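Local structure of metallo-beta-lactamase 1 (Acinetobacter baumannii, 5MMD) at residues Leu71-Ser76 with Ile95-Ala99; Phe160-Ser166 with Glu208-Thr213. The protein probably hydrolyses beta-lactam antibiotics to substituted beta-amino acids with the help of zinc ions, as a class B metallo-beta-lactamase linked to antibiotic resistance. All coordinates share one frame; numbering follows the deposited sequence.

Interaction 1 (Leu71-Ser76 with Ile95-Ala99); sequences LAGSIS and ITTYA
Three backbone hydrogen bonds join 71-76 to 95-99 in parallel register, S74 facing T97 and I75 facing Y98. S74 N donates to T96 O at 2.9 Å, Y98 N to S74 O and S76 N to Y98 O. S74 O also sits at the edge of the Y98 ring, in its plane and 3.1 Å from CD2.

One water accepts from T96 N and donates to A72 O, where the two segments are farther apart. Another donates to Y98 O and to S76 OG (2.8 Å) and is hydrogen-bonded to S74 OG; S76 OG also bonds to K83 O.

Among apolar contacts, L71 and I95 cross at about a right angle, L71 CD2 tight on I95 CD1 at 3.5 Å, and I75 CB meets Y98 CB at 4.2 Å. The S74 hydroxyl, between its own N and carbonyl carbon (chi1 73°), packs 3.4 Å from T97 CG2. G73 (phi 157°) brings CA within 3.1 Å of T96 O, where a side chain would not fit.

These neighbouring strands, connected through helices 81-84 and 87-92, form a beta-alpha-beta unit of the metallo-beta-lactamase fold; strands 44-48 and 117-119 flank them, and L90 of helix 87-92 covers S74 and T97.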
loop_
_atom_site.group_PDB
_atom_site.type_symbol
_atom_site.label_atom_id
_atom_site.label_comp_id
_atom_site.label_asym_id
_atom_site.label_seq_id
_atom_site.Cartn_x
_atom_site.Cartn_y
_atom_site.Cartn_z
ATOM N N LEU A 71 15.431 11.188 -1.055
ATOM C CA LEU A 71 14.217 10.612 -0.442
ATOM C C LEU A 71 13.299 11.720 -0.000
ATOM O O LEU A 71 13.698 12.562 0.771
ATOM C CB LEU A 71 14.567 9.714 0.734
ATOM C CG LEU A 71 13.396 9.031 1.432
ATOM C CD1 LEU A 71 12.411 8.352 0.452
ATOM C CD2 LEU A 71 13.975 8.004 2.385
ATOM N N ALA A 72 12.065 11.694 -0.482
ATOM C CA ALA A 72 11.102 12.754 -0.238
ATOM C C ALA A 72 10.132 12.438 0.915
ATOM O O ALA A 72 9.675 13.336 1.612
ATOM C CB ALA A 72 10.326 13.021 -1.495
ATOM N N GLY A 73 9.840 11.163 1.128
ATOM C CA GLY A 73 8.860 10.766 2.130
ATOM C C GLY A 73 8.230 9.393 1.912
ATOM O O GLY A 73 8.536 8.678 0.961
ATOM N N SER A 74 7.318 9.043 2.802
ATOM C CA SER A 74 6.577 7.788 2.683
ATOM C C SER A 74 5.106 8.029 2.978
ATOM O O SER A 74 4.754 8.914 3.775
ATOM C CB SER A 74 7.143 6.724 3.633
ATOM O OG SER A 74 6.793 7.034 4.964
ATOM N N ILE A 75 4.251 7.259 2.319
ATOM C CA ILE A 75 2.858 7.183 2.666
ATOM C C ILE A 75 2.498 5.725 3.056
ATOM O O ILE A 75 2.956 4.774 2.408
ATOM C CB ILE A 75 1.955 7.681 1.517
ATOM C CG1 ILE A 75 0.491 7.495 1.934
ATOM C CG2 ILE A 75 2.275 6.963 0.235
ATOM C CD1 ILE A 75 -0.407 8.507 1.452
ATOM N N SER A 76 1.698 5.555 4.118
ATOM C CA SER A 76 1.210 4.213 4.489
ATOM C C SER A 76 -0.287 4.130 4.197
ATOM O O SER A 76 -1.037 5.043 4.531
ATOM C CB SER A 76 1.498 3.876 5.942
ATOM O OG SER A 76 2.877 3.865 6.193
ATOM N N ILE A 95 12.576 11.736 7.984
ATOM C CA ILE A 95 11.934 11.491 6.710
ATOM C C ILE A 95 10.417 11.596 6.882
ATOM O O ILE A 95 9.826 10.791 7.590
ATOM C CB ILE A 95 12.280 10.096 6.185
ATOM C CG1 ILE A 95 13.799 9.988 6.003
ATOM C CG2 ILE A 95 11.552 9.820 4.903
ATOM C CD1 ILE A 95 14.274 8.597 5.788
ATOM N N THR A 96 9.781 12.558 6.222
ATOM C CA THR A 96 8.336 12.748 6.377
ATOM C C THR A 96 7.483 11.513 6.031
ATOM O O THR A 96 7.529 10.971 4.932
ATOM C CB THR A 96 7.849 13.931 5.535
ATOM O OG1 THR A 96 8.656 15.056 5.840
ATOM C CG2 THR A 96 6.426 14.259 5.860
ATOM N N THR A 97 6.701 11.095 7.011
ATOM C CA THR A 97 5.752 10.015 6.884
ATOM C C THR A 97 4.347 10.589 6.777
ATOM O O THR A 97 3.990 11.564 7.459
ATOM C CB THR A 97 5.840 9.054 8.081
ATOM O OG1 THR A 97 5.704 9.801 9.297
ATOM C CG2 THR A 97 7.177 8.377 8.096
ATOM N N TYR A 98 3.571 10.008 5.888
ATOM C CA TYR A 98 2.184 10.390 5.680
ATOM C C TYR A 98 1.239 9.213 5.941
ATOM O O TYR A 98 1.562 8.074 5.662
ATOM C CB TYR A 98 1.925 10.868 4.250
ATOM C CG TYR A 98 2.720 12.049 3.792
ATOM C CD1 TYR A 98 2.148 13.301 3.738
ATOM C CD2 TYR A 98 4.029 11.915 3.365
ATOM C CE1 TYR A 98 2.876 14.405 3.317
ATOM C CE2 TYR A 98 4.760 13.009 2.932
ATOM C CZ TYR A 98 4.180 14.228 2.879
ATOM O OH TYR A 98 4.911 15.328 2.450
ATOM N N ALA A 99 0.033 9.535 6.409
ATOM C CA ALA A 99 -1.069 8.596 6.439
ATOM C C ALA A 99 -2.356 9.384 6.465
ATOM O O ALA A 99 -2.328 10.589 6.684
ATOM C CB ALA A 99 -0.968 7.684 7.643
HETATM O O HOH W 1 11.254 14.061 4.143
HETATM O O HOH W 2 4.067 6.408 6.031
#

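Interaction 2 (Phe160-Ser166 with Glu208-Thr213). With ZN (zinc ion), chain D.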
loop_
_atom_site.group_PDB
_atom_site.type_symbol
_atom_site.label_atom_id
_atom_site.label_comp_id
_atom_site.label_asym_id
_atom_site.label_seq_id
_atom_site.Cartn_x
_atom_site.Cartn_y
_atom_site.Cartn_z
ATOM N N PHE A 160 -6.240 -3.658 -0.097
ATOM C CA PHE A 160 -7.590 -3.490 -0.605
ATOM C C PHE A 160 -7.813 -4.295 -1.879
ATOM O O PHE A 160 -8.972 -4.578 -2.262
ATOM C CB PHE A 160 -7.855 -1.996 -0.895
ATOM C CG PHE A 160 -9.195 -1.711 -1.516
ATOM C CD1 PHE A 160 -10.351 -1.813 -0.768
ATOM C CD2 PHE A 160 -9.303 -1.318 -2.854
ATOM C CE1 PHE A 160 -11.592 -1.549 -1.320
ATOM C CE2 PHE A 160 -10.545 -1.037 -3.409
ATOM C CZ PHE A 160 -11.693 -1.165 -2.632
ATOM N N ILE A 161 -6.713 -4.601 -2.566
ATOM C CA ILE A 161 -6.776 -5.309 -3.846
ATOM C C ILE A 161 -6.079 -6.629 -3.704
ATOM O O ILE A 161 -4.962 -6.690 -3.205
ATOM C CB ILE A 161 -6.126 -4.481 -5.036
ATOM C CG1 ILE A 161 -6.905 -3.191 -5.295
ATOM C CG2 ILE A 161 -6.032 -5.344 -6.314
ATOM C CD1 ILE A 161 -8.407 -3.401 -5.548
ATOM N N ARG A 162 -6.755 -7.695 -4.123
ATOM C CA ARG A 162 -6.204 -9.040 -4.078
ATOM C C ARG A 162 -5.541 -9.453 -5.383
ATOM O O ARG A 162 -5.970 -9.059 -6.467
ATOM C CB ARG A 162 -7.310 -10.036 -3.748
ATOM C CG ARG A 162 -7.976 -9.732 -2.397
ATOM C CD ARG A 162 -7.016 -9.963 -1.225
ATOM N NE ARG A 162 -6.752 -11.400 -1.057
ATOM C CZ ARG A 162 -5.791 -11.928 -0.306
ATOM N NH1 ARG A 162 -4.942 -11.158 0.394
ATOM N NH2 ARG A 162 -5.706 -13.245 -0.237
ATOM N N SER A 163 -4.506 -10.278 -5.252
ATOM C CA SER A 163 -3.810 -10.822 -6.405
ATOM C C SER A 163 -4.697 -11.802 -7.160
ATOM O O SER A 163 -5.602 -12.451 -6.580
ATOM C CB SER A 163 -2.515 -11.508 -5.972
ATOM O OG SER A 163 -2.831 -12.707 -5.318
ATOM N N LEU A 164 -4.453 -11.920 -8.462
ATOM C CA LEU A 164 -5.276 -12.797 -9.278
ATOM C C LEU A 164 -5.185 -14.252 -8.807
ATOM O O LEU A 164 -6.095 -15.040 -9.080
ATOM C CB LEU A 164 -4.890 -12.744 -10.754
ATOM C CG LEU A 164 -5.626 -11.799 -11.698
ATOM C CD1 LEU A 164 -5.187 -12.199 -13.134
ATOM C CD2 LEU A 164 -7.134 -11.830 -11.556
ATOM N N GLU A 165 -4.087 -14.619 -8.148
ATOM C CA GLU A 165 -3.903 -16.012 -7.703
ATOM C C GLU A 165 -4.684 -16.348 -6.414
ATOM O O GLU A 165 -4.761 -17.512 -6.000
ATOM C CB GLU A 165 -2.407 -16.308 -7.484
ATOM C CG GLU A 165 -1.581 -16.280 -8.759
ATOM C CD GLU A 165 -1.348 -14.855 -9.341
ATOM O OE1 GLU A 165 -1.279 -13.856 -8.574
ATOM O OE2 GLU A 165 -1.221 -14.774 -10.588
ATOM N N SER A 166 -5.279 -15.332 -5.813
ATOM C CA SER A 166 -6.019 -15.481 -4.572
ATOM C C SER A 166 -7.460 -15.830 -4.858
ATOM O O SER A 166 -8.106 -15.161 -5.658
ATOM C CB SER A 166 -5.956 -14.191 -3.761
ATOM O OG SER A 166 -4.629 -13.897 -3.370
ATOM N N GLU A 208 -7.315 -6.430 -14.511
ATOM C CA GLU A 208 -8.117 -7.573 -14.038
ATOM C C GLU A 208 -8.108 -7.719 -12.502
ATOM O O GLU A 208 -9.049 -8.247 -11.923
ATOM C CB GLU A 208 -7.658 -8.901 -14.672
ATOM C CG GLU A 208 -8.608 -10.094 -14.388
ATOM C CD GLU A 208 -8.217 -11.393 -15.136
ATOM O OE1 GLU A 208 -7.099 -11.438 -15.705
ATOM O OE2 GLU A 208 -9.024 -12.373 -15.186
ATOM N N LEU A 209 -7.064 -7.247 -11.833
ATOM C CA LEU A 209 -7.019 -7.370 -10.393
ATOM C C LEU A 209 -8.172 -6.624 -9.735
ATOM O O LEU A 209 -8.690 -7.078 -8.701
ATOM C CB LEU A 209 -5.697 -6.868 -9.835
ATOM C CG LEU A 209 -4.597 -7.930 -9.755
ATOM C CD1 LEU A 209 -4.182 -8.457 -11.083
ATOM C CD2 LEU A 209 -3.395 -7.319 -9.019
ATOM N N LEU A 210 -8.582 -5.508 -10.332
ATOM C CA LEU A 210 -9.704 -4.743 -9.817
ATOM C C LEU A 210 -11.027 -5.513 -9.950
ATOM O O LEU A 210 -11.820 -5.558 -8.980
ATOM C CB LEU A 210 -9.797 -3.389 -10.521
ATOM C CG LEU A 210 -8.554 -2.487 -10.430
ATOM C CD1 LEU A 210 -8.860 -1.108 -10.981
ATOM C CD2 LEU A 210 -8.036 -2.403 -8.985
ATOM N N LYS A 211 -11.242 -6.123 -11.119
ATOM C CA LYS A 211 -12.444 -6.917 -11.383
ATOM C C LYS A 211 -12.473 -8.157 -10.480
ATOM O O LYS A 211 -13.494 -8.480 -9.882
ATOM C CB LYS A 211 -12.535 -7.343 -12.849
ATOM C CG LYS A 211 -12.664 -6.196 -13.854
ATOM C CD LYS A 211 -12.987 -6.643 -15.295
ATOM N NZ LYS A 211 -14.141 -8.963 -15.196
ATOM N N HIS A 212 -11.332 -8.830 -10.399
ATOM C CA HIS A 212 -11.155 -10.007 -9.558
ATOM C C HIS A 212 -11.519 -9.686 -8.089
ATOM O O HIS A 212 -12.245 -10.420 -7.434
ATOM C CB HIS A 212 -9.704 -10.504 -9.701
ATOM C CG HIS A 212 -9.358 -11.675 -8.824
ATOM N ND1 HIS A 212 -9.948 -12.914 -8.942
ATOM C CD2 HIS A 212 -8.482 -11.781 -7.798
ATOM C CE1 HIS A 212 -9.440 -13.732 -8.044
ATOM N NE2 HIS A 212 -8.556 -13.060 -7.326
ATOM N N THR A 213 -11.003 -8.580 -7.566
ATOM C CA THR A 213 -11.269 -8.217 -6.184
ATOM C C THR A 213 -12.765 -7.880 -5.937
ATOM O O THR A 213 -13.344 -8.316 -4.929
ATOM C CB THR A 213 -10.408 -7.033 -5.751
ATOM O OG1 THR A 213 -9.017 -7.399 -5.836
ATOM C CG2 THR A 213 -10.735 -6.642 -4.316
HETATM ZN ZN ZN D . -11.026 -13.696 -10.507
HETATM O O HOH W 3 -12.594 -12.377 -12.005
#
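H212 turns its ring toward the 163-166 turn by setting CG anti to the backbone N (chi1 177°), and T213 places OG1 beside its own N, where it meets R162 N. The imidazole NE2 donates to S166 O at 2.7 Å, a bent bond (131° at the hydrogen) with the oxygen almost in the ring plane, and its ND1 binds a zinc ion at 2.1 Å, which fixes the ring's rotation. This zinc ion, with a water at 2.5 Å as a further ligand, is distinct from the pair held by H78, H80 and H140 and by D82, C159 and H201. L164 CA lies over one face of the imidazole in a CH-pi contact, and L164 CD2 packs 3.4 Å from H212 CB.

T213 OG1 accepts from R162 N and donates to L209 O, both at 2.9 Å; T213 N reaches that carbonyl from its other face. The S163 and S166 hydroxyls are hydrogen-bonded across a type I turn.

I161 CD1 meets L210 CD2 at 3.6 Å and I161 CG2 meets L209 CB. The loop after strand 154-158 docks on helix 208-223, with V197 of strand 196-199 touching I161, L209 and L210, and F160 stacked on W180 of helix 180-190.

In the fold
Interactions 1 and 2 lie on opposite sides of the chain's centre, their own centres about 26 Å apart, and share no secondary-structure element. Both are largely buried, but interaction 1 is a strand pair inside the seven-stranded sheet, whereas interaction 2 sets a loop against a helix and reaches the surface at E208. Their chemistry follows: repeated main-chain bonds in the first, side chains of histidine and threonine linked to main-chain atoms in the second. Interaction 2 lies closer to the two-zinc site, the R162 side chain being about 7 Å from a zinc ion there, against about 11 Å for the S76 side chain of interaction 1. The zinc ion on H212 is a separate one.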